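Local atomic coordinates of dehydroascorbate reductase (Chlamydomonas reinhardtii, PDB entry 5XFT), a protein that probably reduces L-dehydroascorbate to L-ascorbate, oxidising two molecules of glutathione to glutathione disulfide. Residues V62-E65 with P70-P73; L29-E32 with P37-M40; P105-I110 with Y163-A168; L169-G174 with A206-W211. One frame throughout, in Å; residues are numbered along the deposited sequence.

Interaction 1. Residues V62-E65 with P70-P73; sequences VIKE and PYMP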
loop_
_atom_site.group_PDB
_atom_site.type_symbol
_atom_site.label_atom_id
_atom_site.label_comp_id
_atom_site.label_asym_id
_atom_site.label_seq_id
_atom_site.Cartn_x
_atom_site.Cartn_y
_atom_site.Cartn_z
ATOM N N VAL A 62 -4.686 1.417 -12.283
ATOM C CA VAL A 62 -5.309 0.707 -13.390
ATOM C C VAL A 62 -4.208 -0.114 -14.042
ATOM O O VAL A 62 -3.057 0.322 -14.077
ATOM C CB VAL A 62 -5.973 1.676 -14.400
ATOM C CG1 VAL A 62 -6.643 0.917 -15.527
ATOM C CG2 VAL A 62 -6.999 2.575 -13.706
ATOM N N ILE A 63 -4.531 -1.322 -14.504
ATOM C CA ILE A 63 -3.563 -2.085 -15.279
ATOM C C ILE A 63 -4.113 -2.314 -16.679
ATOM O O ILE A 63 -5.304 -2.155 -16.951
ATOM C CB ILE A 63 -3.168 -3.432 -14.640
ATOM C CG1 ILE A 63 -4.303 -4.449 -14.749
ATOM C CG2 ILE A 63 -2.665 -3.260 -13.210
ATOM C CD1 ILE A 63 -3.782 -5.858 -14.902
ATOM N N LYS A 64 -3.204 -2.689 -17.573
ATOM C CA LYS A 64 -3.531 -2.923 -18.977
ATOM C C LYS A 64 -2.503 -3.932 -19.479
ATOM O O LYS A 64 -1.347 -3.573 -19.726
ATOM C CB LYS A 64 -3.496 -1.624 -19.771
ATOM C CG LYS A 64 -3.948 -1.738 -21.214
ATOM C CD LYS A 64 -5.438 -1.952 -21.301
ATOM C CE LYS A 64 -6.000 -1.401 -22.601
ATOM N NZ LYS A 64 -5.451 -2.095 -23.786
ATOM N N GLU A 65 -2.922 -5.186 -19.609
ATOM C CA GLU A 65 -1.981 -6.258 -19.901
ATOM C C GLU A 65 -1.556 -6.306 -21.360
ATOM O O GLU A 65 -0.670 -7.094 -21.703
ATOM C CB GLU A 65 -2.581 -7.602 -19.491
ATOM C CG GLU A 65 -3.122 -7.599 -18.075
ATOM C CD GLU A 65 -3.412 -8.989 -17.560
ATOM O OE1 GLU A 65 -2.490 -9.621 -17.004
ATOM O OE2 GLU A 65 -4.559 -9.452 -17.719
ATOM N N PRO A 70 -8.656 -5.230 -21.757
ATOM C CA PRO A 70 -9.319 -4.014 -21.295
ATOM C C PRO A 70 -8.545 -3.396 -20.140
ATOM O O PRO A 70 -7.694 -4.031 -19.515
ATOM C CB PRO A 70 -10.684 -4.529 -20.819
ATOM C CG PRO A 70 -10.357 -5.876 -20.254
ATOM C CD PRO A 70 -9.235 -6.435 -21.126
ATOM N N TYR A 71 -8.863 -2.138 -19.862
ATOM C CA TYR A 71 -8.389 -1.519 -18.632
ATOM C C TYR A 71 -9.077 -2.171 -17.437
ATOM O O TYR A 71 -10.285 -2.426 -17.465
ATOM C CB TYR A 71 -8.667 -0.018 -18.645
ATOM C CG TYR A 71 -7.872 0.763 -19.659
ATOM C CD1 TYR A 71 -6.512 0.992 -19.482
ATOM C CD2 TYR A 71 -8.485 1.302 -20.786
ATOM C CE1 TYR A 71 -5.776 1.725 -20.409
ATOM C CE2 TYR A 71 -7.760 2.038 -21.715
ATOM C CZ TYR A 71 -6.405 2.245 -21.522
ATOM O OH TYR A 71 -5.684 2.969 -22.449
ATOM N N MET A 72 -8.312 -2.437 -16.387
ATOM C CA MET A 72 -8.836 -3.091 -15.187
ATOM C C MET A 72 -8.501 -2.287 -13.941
ATOM O O MET A 72 -7.328 -2.261 -13.524
ATOM C CB MET A 72 -8.270 -4.501 -15.059
ATOM C CG MET A 72 -8.714 -5.215 -13.803
ATOM S SD MET A 72 -8.279 -6.949 -13.871
ATOM C CE MET A 72 -6.576 -6.904 -13.379
ATOM N N PRO A 73 -9.479 -1.625 -13.314
ATOM C CA PRO A 73 -9.186 -0.836 -12.111
ATOM C C PRO A 73 -9.401 -1.626 -10.834
ATOM O O PRO A 73 -9.676 -2.828 -10.893
ATOM C CB PRO A 73 -10.175 0.329 -12.220
ATOM C CG PRO A 73 -11.339 -0.242 -12.954
ATOM C CD PRO A 73 -10.832 -1.366 -13.832
HETATM O O HOH W 1 -5.702 -5.536 -18.554
#
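At the apolar centre of this contact Ile63 and Met72 run alongside each other, and Ile63 CD1 comes within 3.3 Å of Met72 CE. The bend at the end of the methionine, chi3 82°, folds that methyl back onto the isoleucine. Both side chains also pack on helix 75-85. On the other face of the sheet, Val62 CG1 touches Tyr71 CB at 3.8 Å, beneath helix 50-56. Between these two layers Ile63 and Met72 form an antiparallel hydrogen-bonded pair: Ile63 N reaches Met72 O, and Met72 N reaches Ile63 O, each at 3.1 Å and nearly straight. Farther out, Lys64 lays its aliphatic chain across the Tyr71 ring, with CE 3.7 Å from the ring centroid and over its face, a CH-pi contact. Lys64 NZ itself is 5.1 Å from that centroid, at most a weak cation-pi attraction, and bonds to the carbonyl oxygens of Gly66 and Ala69. At the polar edge a water accepts from Glu65 N and donates to Pro70 O, continuing the pairing where direct bonds have ended. Together these features make the beta hairpin of strands 62-64 and 72-73, the antiparallel edge of the thioredoxin-like N-terminal domain of the glutathione S-transferase superfamily.

Interaction 2. Residues L29-E32 with P37-M40; sequences LAYE and PYKM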
loop_
_atom_site.group_PDB
_atom_site.type_symbol
_atom_site.label_atom_id
_atom_site.label_comp_id
_atom_site.label_asym_id
_atom_site.label_seq_id
_atom_site.Cartn_x
_atom_site.Cartn_y
_atom_site.Cartn_z
ATOM N N LEU A 29 3.711 -3.610 -5.247
ATOM C CA LEU A 29 4.334 -4.618 -4.393
ATOM C C LEU A 29 3.904 -6.021 -4.797
ATOM O O LEU A 29 4.705 -6.958 -4.748
ATOM C CB LEU A 29 4.004 -4.357 -2.922
ATOM C CG LEU A 29 4.678 -3.157 -2.252
ATOM C CD1 LEU A 29 4.158 -2.936 -0.868
ATOM C CD2 LEU A 29 6.172 -3.355 -2.218
ATOM N N ALA A 30 2.646 -6.186 -5.212
ATOM C CA ALA A 30 2.201 -7.495 -5.685
ATOM C C ALA A 30 2.994 -7.945 -6.908
ATOM O O ALA A 30 3.419 -9.102 -6.989
ATOM C CB ALA A 30 0.708 -7.460 -5.997
ATOM N N TYR A 31 3.207 -7.044 -7.872
ATOM C CA TYR A 31 3.978 -7.409 -9.060
ATOM C C TYR A 31 5.435 -7.708 -8.717
ATOM O O TYR A 31 6.031 -8.638 -9.273
ATOM C CB TYR A 31 3.888 -6.296 -10.104
ATOM C CG TYR A 31 2.707 -6.450 -11.026
ATOM C CD1 TYR A 31 1.424 -6.127 -10.602
ATOM C CD2 TYR A 31 2.871 -6.928 -12.316
ATOM C CE1 TYR A 31 0.336 -6.282 -11.437
ATOM C CE2 TYR A 31 1.792 -7.085 -13.162
ATOM C CZ TYR A 31 0.527 -6.762 -12.720
ATOM O OH TYR A 31 -0.550 -6.919 -13.568
ATOM N N GLU A 32 6.027 -6.925 -7.815
ATOM C CA GLU A 32 7.407 -7.177 -7.411
ATOM C C GLU A 32 7.541 -8.516 -6.696
ATOM O O GLU A 32 8.534 -9.233 -6.882
ATOM C CB GLU A 32 7.895 -6.042 -6.514
ATOM C CG GLU A 32 8.087 -4.725 -7.237
ATOM C CD GLU A 32 9.367 -4.697 -8.047
ATOM O OE1 GLU A 32 10.287 -5.479 -7.722
ATOM O OE2 GLU A 32 9.448 -3.904 -9.013
ATOM N N PRO A 37 7.294 -8.717 -14.700
ATOM C CA PRO A 37 7.696 -7.427 -15.266
ATOM C C PRO A 37 6.489 -6.536 -15.516
ATOM O O PRO A 37 5.377 -7.001 -15.782
ATOM C CB PRO A 37 8.389 -7.815 -16.578
ATOM C CG PRO A 37 7.719 -9.097 -16.976
ATOM C CD PRO A 37 7.364 -9.810 -15.687
ATOM N N TYR A 38 6.723 -5.235 -15.424
ATOM C CA TYR A 38 5.669 -4.256 -15.633
ATOM C C TYR A 38 6.315 -2.942 -16.039
ATOM O O TYR A 38 7.520 -2.740 -15.877
ATOM C CB TYR A 38 4.821 -4.078 -14.373
ATOM C CG TYR A 38 5.625 -3.578 -13.194
ATOM C CD1 TYR A 38 6.260 -4.464 -12.331
ATOM C CD2 TYR A 38 5.761 -2.217 -12.953
ATOM C CE1 TYR A 38 7.003 -4.004 -11.264
ATOM C CE2 TYR A 38 6.498 -1.751 -11.886
ATOM C CZ TYR A 38 7.115 -2.647 -11.047
ATOM O OH TYR A 38 7.850 -2.174 -9.991
ATOM N N LYS A 39 5.485 -2.040 -16.556
ATOM C CA LYS A 39 5.920 -0.693 -16.881
ATOM C C LYS A 39 4.963 0.294 -16.229
ATOM O O LYS A 39 3.748 0.184 -16.403
ATOM C CB LYS A 39 5.965 -0.484 -18.395
ATOM C CG LYS A 39 6.939 0.591 -18.816
ATOM C CD LYS A 39 6.254 1.663 -19.630
ATOM C CE LYS A 39 7.060 2.947 -19.617
ATOM N NZ LYS A 39 6.179 4.128 -19.818
ATOM N N MET A 40 5.505 1.246 -15.474
ATOM C CA MET A 40 4.694 2.265 -14.824
ATOM C C MET A 40 4.399 3.415 -15.771
ATOM O O MET A 40 5.293 3.918 -16.456
ATOM C CB MET A 40 5.369 2.795 -13.558
ATOM C CG MET A 40 5.311 1.839 -12.375
ATOM S SD MET A 40 6.542 2.183 -11.110
ATOM C CE MET A 40 5.838 3.637 -10.435
#
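Tyr38 reaches from strand 38-43 to the last turn of helix 22-33, meeting Tyr31 first and Glu32 last. Its CB sits 4.0 Å from Tyr31 CD2. The first torsion, chi1 61°, sets CG over the backbone, flanked by N and C, and sends the ring toward the helix. Along the ring, CD1 rests 3.7 Å from Tyr31 CB, and the two ring planes stand at 72°. CE1 continues past the same CB and comes 3.3 Å from Glu32 OE2. Finally Tyr38 OH donates to Glu32 OE2 over 2.6 Å, and OE2 accepts on its anti lone pair, the one turned away from the other carboxylate oxygen. The glutamate meets it by bending at chi2 (-77°), with its carboxylate almost perpendicular to the tyrosine ring. Around them Tyr31 also packs on strand 5-12, while Glu32 touches Glu196 and His199 of helix 195-199. The pair thus fastens the helix to the following strand within the beta-alpha-beta unit of the thioredoxin-like domain. Chemically, a neutral donor meets a probably charged carboxylate near a helix C-terminus, where the phenol is likely to ease the unfavourable placing of a negative charge.

Interaction 3. Residues P105-I110 with Y163-A168; sequences PNFRAI and YHAVVA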
loop_
_atom_site.group_PDB
_atom_site.type_symbol
_atom_site.label_atom_id
_atom_site.label_comp_id
_atom_site.label_asym_id
_atom_site.label_seq_id
_atom_site.Cartn_x
_atom_site.Cartn_y
_atom_site.Cartn_z
ATOM N N PRO A 105 -8.459 3.679 7.732
ATOM C CA PRO A 105 -9.543 4.616 8.078
ATOM C C PRO A 105 -9.347 5.333 9.401
ATOM O O PRO A 105 -9.651 6.529 9.493
ATOM C CB PRO A 105 -10.785 3.713 8.104
ATOM C CG PRO A 105 -10.454 2.601 7.178
ATOM C CD PRO A 105 -8.988 2.347 7.382
ATOM N N ASN A 106 -8.877 4.637 10.441
ATOM C CA ASN A 106 -8.655 5.287 11.730
ATOM C C ASN A 106 -7.538 6.310 11.627
ATOM O O ASN A 106 -7.648 7.425 12.148
ATOM C CB ASN A 106 -8.310 4.247 12.803
ATOM C CG ASN A 106 -9.466 3.317 13.119
ATOM O OD1 ASN A 106 -10.631 3.691 13.004
ATOM N ND2 ASN A 106 -9.143 2.094 13.512
ATOM N N PHE A 107 -6.441 5.930 10.969
ATOM C CA PHE A 107 -5.313 6.835 10.784
ATOM C C PHE A 107 -5.715 8.072 9.990
ATOM O O PHE A 107 -5.274 9.192 10.294
ATOM C CB PHE A 107 -4.175 6.060 10.114
ATOM C CG PHE A 107 -3.342 6.874 9.195
ATOM C CD1 PHE A 107 -2.552 7.902 9.685
ATOM C CD2 PHE A 107 -3.317 6.583 7.842
ATOM C CE1 PHE A 107 -1.777 8.644 8.842
ATOM C CE2 PHE A 107 -2.540 7.312 6.989
ATOM C CZ PHE A 107 -1.766 8.348 7.486
ATOM N N ARG A 108 -6.568 7.894 8.990
ATOM C CA ARG A 108 -7.071 9.036 8.247
ATOM C C ARG A 108 -7.993 9.890 9.106
ATOM O O ARG A 108 -7.873 11.118 9.107
ATOM C CB ARG A 108 -7.790 8.568 6.983
ATOM C CG ARG A 108 -8.465 9.697 6.229
ATOM C CD ARG A 108 -9.228 9.178 5.041
ATOM N NE ARG A 108 -10.275 8.254 5.450
ATOM C CZ ARG A 108 -10.991 7.520 4.609
ATOM N NH1 ARG A 108 -10.768 7.592 3.302
ATOM N NH2 ARG A 108 -11.923 6.706 5.081
ATOM N N ALA A 109 -8.913 9.266 9.846
ATOM C CA ALA A 109 -9.803 10.037 10.705
ATOM C C ALA A 109 -9.019 10.821 11.746
ATOM O O ALA A 109 -9.478 11.867 12.219
ATOM C CB ALA A 109 -10.817 9.114 11.383
ATOM N N ILE A 110 -7.840 10.323 12.117
ATOM C CA ILE A 110 -6.958 11.069 13.002
ATOM C C ILE A 110 -6.377 12.272 12.273
ATOM O O ILE A 110 -6.359 13.389 12.804
ATOM C CB ILE A 110 -5.852 10.148 13.546
ATOM C CG1 ILE A 110 -6.443 9.118 14.513
ATOM C CG2 ILE A 110 -4.734 10.968 14.199
ATOM C CD1 ILE A 110 -5.488 8.025 14.868
ATOM N N TYR A 163 3.036 2.305 6.362
ATOM C CA TYR A 163 4.026 3.301 5.961
ATOM C C TYR A 163 3.452 4.709 6.071
ATOM O O TYR A 163 4.022 5.588 6.740
ATOM C CB TYR A 163 4.466 3.004 4.526
ATOM C CG TYR A 163 5.719 3.705 4.046
ATOM C CD1 TYR A 163 6.653 4.215 4.937
ATOM C CD2 TYR A 163 5.955 3.863 2.688
ATOM C CE1 TYR A 163 7.790 4.848 4.481
ATOM C CE2 TYR A 163 7.083 4.490 2.226
ATOM C CZ TYR A 163 7.999 4.985 3.121
ATOM O OH TYR A 163 9.125 5.615 2.646
ATOM N N HIS A 164 2.301 4.927 5.426
ATOM C CA HIS A 164 1.618 6.210 5.529
ATOM C C HIS A 164 1.313 6.564 6.978
ATOM O O HIS A 164 1.452 7.724 7.382
ATOM C CB HIS A 164 0.329 6.183 4.711
ATOM C CG HIS A 164 0.539 6.398 3.248
ATOM N ND1 HIS A 164 0.019 7.484 2.576
ATOM C CD2 HIS A 164 1.210 5.669 2.326
ATOM C CE1 HIS A 164 0.361 7.415 1.302
ATOM N NE2 HIS A 164 1.084 6.323 1.124
ATOM N N ALA A 165 0.904 5.576 7.777
ATOM C CA ALA A 165 0.505 5.854 9.154
ATOM C C ALA A 165 1.679 6.388 9.966
ATOM O O ALA A 165 1.588 7.459 10.578
ATOM C CB ALA A 165 -0.083 4.599 9.802
ATOM N N VAL A 166 2.801 5.665 9.974
ATOM C CA VAL A 166 3.914 6.098 10.813
ATOM C C VAL A 166 4.502 7.408 10.296
ATOM O O VAL A 166 4.740 8.342 11.076
ATOM C CB VAL A 166 4.978 4.985 10.950
ATOM C CG1 VAL A 166 4.358 3.727 11.540
ATOM C CG2 VAL A 166 5.644 4.664 9.623
ATOM N N VAL A 167 4.691 7.528 8.976
ATOM C CA VAL A 167 5.324 8.730 8.433
ATOM C C VAL A 167 4.440 9.949 8.661
ATOM O O VAL A 167 4.858 10.948 9.266
ATOM C CB VAL A 167 5.646 8.544 6.941
ATOM C CG1 VAL A 167 6.059 9.868 6.322
ATOM C CG2 VAL A 167 6.745 7.505 6.765
ATOM N N ALA A 168 3.197 9.878 8.186
ATOM C CA ALA A 168 2.310 11.031 8.247
ATOM C C ALA A 168 1.977 11.401 9.684
ATOM O O ALA A 168 1.946 12.588 10.032
ATOM C CB ALA A 168 1.033 10.749 7.458
#
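His164 O is met by two groups: its own helix supplies Ala168 N at 2.9 Å, and across the contact Phe107 CZ approaches to 3.3 Å. The first is a regular helical hydrogen bond; the second is only a carbon touching an oxygen already satisfied, and it comes in obliquely to the ring. Phe107 carries the whole contact, laying one ring face on the backbone at Ala165. The helices run in nearly the same direction, their axes 10.1 Å apart and crossing at 26°, with the Phe107 ring between them. Over the centre of that face stands the CA of Ala165, 3.5 Å above the plane, in a CH-pi contact. Ala168 CB lies in the ring plane at the edge, 3.7 Å from Phe107 CZ, and His164 CB is 3.8 Å from Phe107 CE2. The first torsion of Phe107, chi1 147°, is turned well short of fully anti, and this twist sets the face against the backbone of Ala165. The ring also meets Trp211 of helix 204-212 edge-to-face and packs on Leu169. A serine in place of Phe107 would probably open a gap against Ala165 and Ala168 and cost Trp211 one of its aromatic neighbours. The imidazole of His164 leads elsewhere, its ND1 hydrogen-bonded to Trp211 NE1. Within the all-helical C-terminal domain, then, the two segments cohere by shape and dispersion, with the small alanines admitting the ring close to the main chain and the carbonyl contributing at most a weak polar attraction to its rim.

Interaction 4. Residues L169-G174 with A206-W211; sequences LKHFKG and AIIAGW
His171 and Ile208 mark the nearest backbone approach of these two helices, their CA atoms 7.5 Å apart. The axes stay 10.5 Å apart at closest and cross at -50°, so few side chains touch. Ile208 is the chief of them, and its two branches divide the work. CG2 hangs 3.4 Å above the plane of the His171 imidazole, offset toward the rim, a CH-pi contact over the face. CD1, carried on the other branch, presses on His171 CB at 3.5 Å. With CG anti to the backbone N (chi1 175°), His171 turns that face to the isoleucine. Next to it Phe172 passes Ile208 antiparallel to it, bringing its edge to Ile208 O, 3.8 Å from Phe172 CZ. One face of the Phe172 ring takes His171 ND1, 3.5 Å above the centre. Its CE2 lies 3.7 Å from Trp211 CB, the two side chains crossing at about a right angle. Exchanging Ile208 for a glycine would probably uncover this imidazole face and leave the ring less firmly held, with Phe172 its remaining neighbour within the two segments. Val167 also packs on Ile208 and Ile215 on Phe172. With a methyl on an imidazole face and no polar bond between the two residues, the attraction is mainly dispersive.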
loop_
_atom_site.group_PDB
_atom_site.type_symbol
_atom_site.label_atom_id
_atom_site.label_comp_id
_atom_site.label_asym_id
_atom_site.label_seq_id
_atom_site.Cartn_x
_atom_site.Cartn_y
_atom_site.Cartn_z
ATOM N N LEU A 169 1.721 10.406 10.534
ATOM C CA LEU A 169 1.376 10.721 11.917
ATOM C C LEU A 169 2.556 11.345 12.647
ATOM O O LEU A 169 2.382 12.302 13.409
ATOM C CB LEU A 169 0.890 9.473 12.647
ATOM C CG LEU A 169 -0.530 8.992 12.341
ATOM C CD1 LEU A 169 -0.849 7.796 13.215
ATOM C CD2 LEU A 169 -1.549 10.091 12.543
ATOM N N LYS A 170 3.767 10.830 12.413
ATOM C CA LYS A 170 4.942 11.441 13.025
ATOM C C LYS A 170 5.127 12.875 12.548
ATOM O O LYS A 170 5.536 13.747 13.324
ATOM C CB LYS A 170 6.186 10.606 12.728
ATOM C CG LYS A 170 7.503 11.275 13.098
ATOM C CD LYS A 170 7.600 11.555 14.589
ATOM C CE LYS A 170 9.001 12.014 14.970
ATOM N NZ LYS A 170 9.416 13.243 14.234
ATOM N N HIS A 171 4.815 13.149 11.280
ATOM C CA HIS A 171 5.083 14.487 10.759
ATOM C C HIS A 171 4.029 15.501 11.198
ATOM O O HIS A 171 4.364 16.626 11.592
ATOM C CB HIS A 171 5.176 14.452 9.239
ATOM C CG HIS A 171 5.341 15.802 8.620
ATOM N ND1 HIS A 171 4.272 16.574 8.223
ATOM C CD2 HIS A 171 6.452 16.522 8.341
ATOM C CE1 HIS A 171 4.716 17.712 7.718
ATOM N NE2 HIS A 171 6.036 17.703 7.775
ATOM N N PHE A 172 2.754 15.131 11.126
ATOM C CA PHE A 172 1.669 16.068 11.384
ATOM C C PHE A 172 1.226 16.114 12.838
ATOM O O PHE A 172 0.603 17.100 13.250
ATOM C CB PHE A 172 0.459 15.719 10.516
ATOM C CG PHE A 172 0.669 15.971 9.048
ATOM C CD1 PHE A 172 0.698 17.262 8.552
ATOM C CD2 PHE A 172 0.827 14.919 8.166
ATOM C CE1 PHE A 172 0.884 17.497 7.206
ATOM C CE2 PHE A 172 1.013 15.149 6.820
ATOM C CZ PHE A 172 1.041 16.440 6.338
ATOM N N LYS A 173 1.515 15.075 13.623
ATOM C CA LYS A 173 0.994 14.981 14.977
ATOM C C LYS A 173 2.053 14.651 16.020
ATOM O O LYS A 173 1.731 14.610 17.211
ATOM C CB LYS A 173 -0.119 13.925 15.048
ATOM C CG LYS A 173 -1.375 14.267 14.258
ATOM C CD LYS A 173 -2.226 15.299 14.981
ATOM C CE LYS A 173 -3.686 15.231 14.544
ATOM N NZ LYS A 173 -3.961 16.074 13.354
ATOM N N GLY A 174 3.295 14.402 15.618
ATOM C CA GLY A 174 4.309 13.990 16.566
ATOM C C GLY A 174 4.049 12.609 17.132
ATOM O O GLY A 174 4.821 12.115 17.960
ATOM N N ALA A 206 7.009 12.321 -0.364
ATOM C CA ALA A 206 5.854 12.042 -1.207
ATOM C C ALA A 206 4.611 11.821 -0.355
ATOM O O ALA A 206 3.532 12.335 -0.671
ATOM C CB ALA A 206 6.131 10.833 -2.103
ATOM N N ILE A 207 4.755 11.086 0.754
ATOM C CA ILE A 207 3.632 10.869 1.665
ATOM C C ILE A 207 3.172 12.191 2.272
ATOM O O ILE A 207 1.973 12.507 2.294
ATOM C CB ILE A 207 4.025 9.860 2.760
ATOM C CG1 ILE A 207 4.560 8.569 2.131
ATOM C CG2 ILE A 207 2.842 9.581 3.675
ATOM C CD1 ILE A 207 5.089 7.554 3.149
ATOM N N ILE A 208 4.125 12.979 2.781
ATOM C CA ILE A 208 3.794 14.248 3.423
ATOM C C ILE A 208 3.081 15.166 2.443
ATOM O O ILE A 208 2.036 15.743 2.758
ATOM C CB ILE A 208 5.062 14.914 3.994
ATOM C CG1 ILE A 208 5.774 13.996 4.991
ATOM C CG2 ILE A 208 4.720 16.238 4.644
ATOM C CD1 ILE A 208 4.845 13.331 5.962
ATOM N N ALA A 209 3.635 15.319 1.241
ATOM C CA ALA A 209 3.024 16.170 0.228
ATOM C C ALA A 209 1.650 15.652 -0.169
ATOM O O ALA A 209 0.722 16.440 -0.384
ATOM C CB ALA A 209 3.936 16.265 -0.996
ATOM N N GLY A 210 1.504 14.330 -0.282
ATOM C CA GLY A 210 0.198 13.772 -0.576
ATOM C C GLY A 210 -0.839 14.178 0.451
ATOM O O GLY A 210 -1.955 14.566 0.099
ATOM N N TRP A 211 -0.475 14.126 1.732
ATOM C CA TRP A 211 -1.453 14.411 2.776
ATOM C C TRP A 211 -1.639 15.907 3.025
ATOM O O TRP A 211 -2.739 16.329 3.404
ATOM C CB TRP A 211 -1.051 13.691 4.059
ATOM C CG TRP A 211 -1.392 12.244 4.001
ATOM C CD1 TRP A 211 -0.547 11.199 3.746
ATOM C CD2 TRP A 211 -2.694 11.680 4.162
ATOM N NE1 TRP A 211 -1.247 10.009 3.763
ATOM C CE2 TRP A 211 -2.569 10.281 4.012
ATOM C CE3 TRP A 211 -3.957 12.221 4.427
ATOM C CZ2 TRP A 211 -3.658 9.419 4.119
ATOM C CZ3 TRP A 211 -5.037 11.365 4.539
ATOM C CH2 TRP A 211 -4.880 9.977 4.386
#

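In the fold
From the N terminus, interaction 2 closes first, tying the end of helix 22-33 to strand 38-43 across a short loop. Interaction 1 follows, closing the hairpin of strands 62-64 and 72-73 over a short loop; the two share one sheet and touch where Ile63 CD1 meets Tyr31 OH. Interaction 3 then spans more than fifty residues, bringing helix 103-112 onto helix 153-173, and interaction 4 opens at the very next residue to bring in helix 204-212. All four are in series; none nests or crosses. Interactions 3 and 4 have centres about 8 Å apart and unite three helices of the C-terminal domain, on the opposite side of the chain's centre from the thioredoxin-like half.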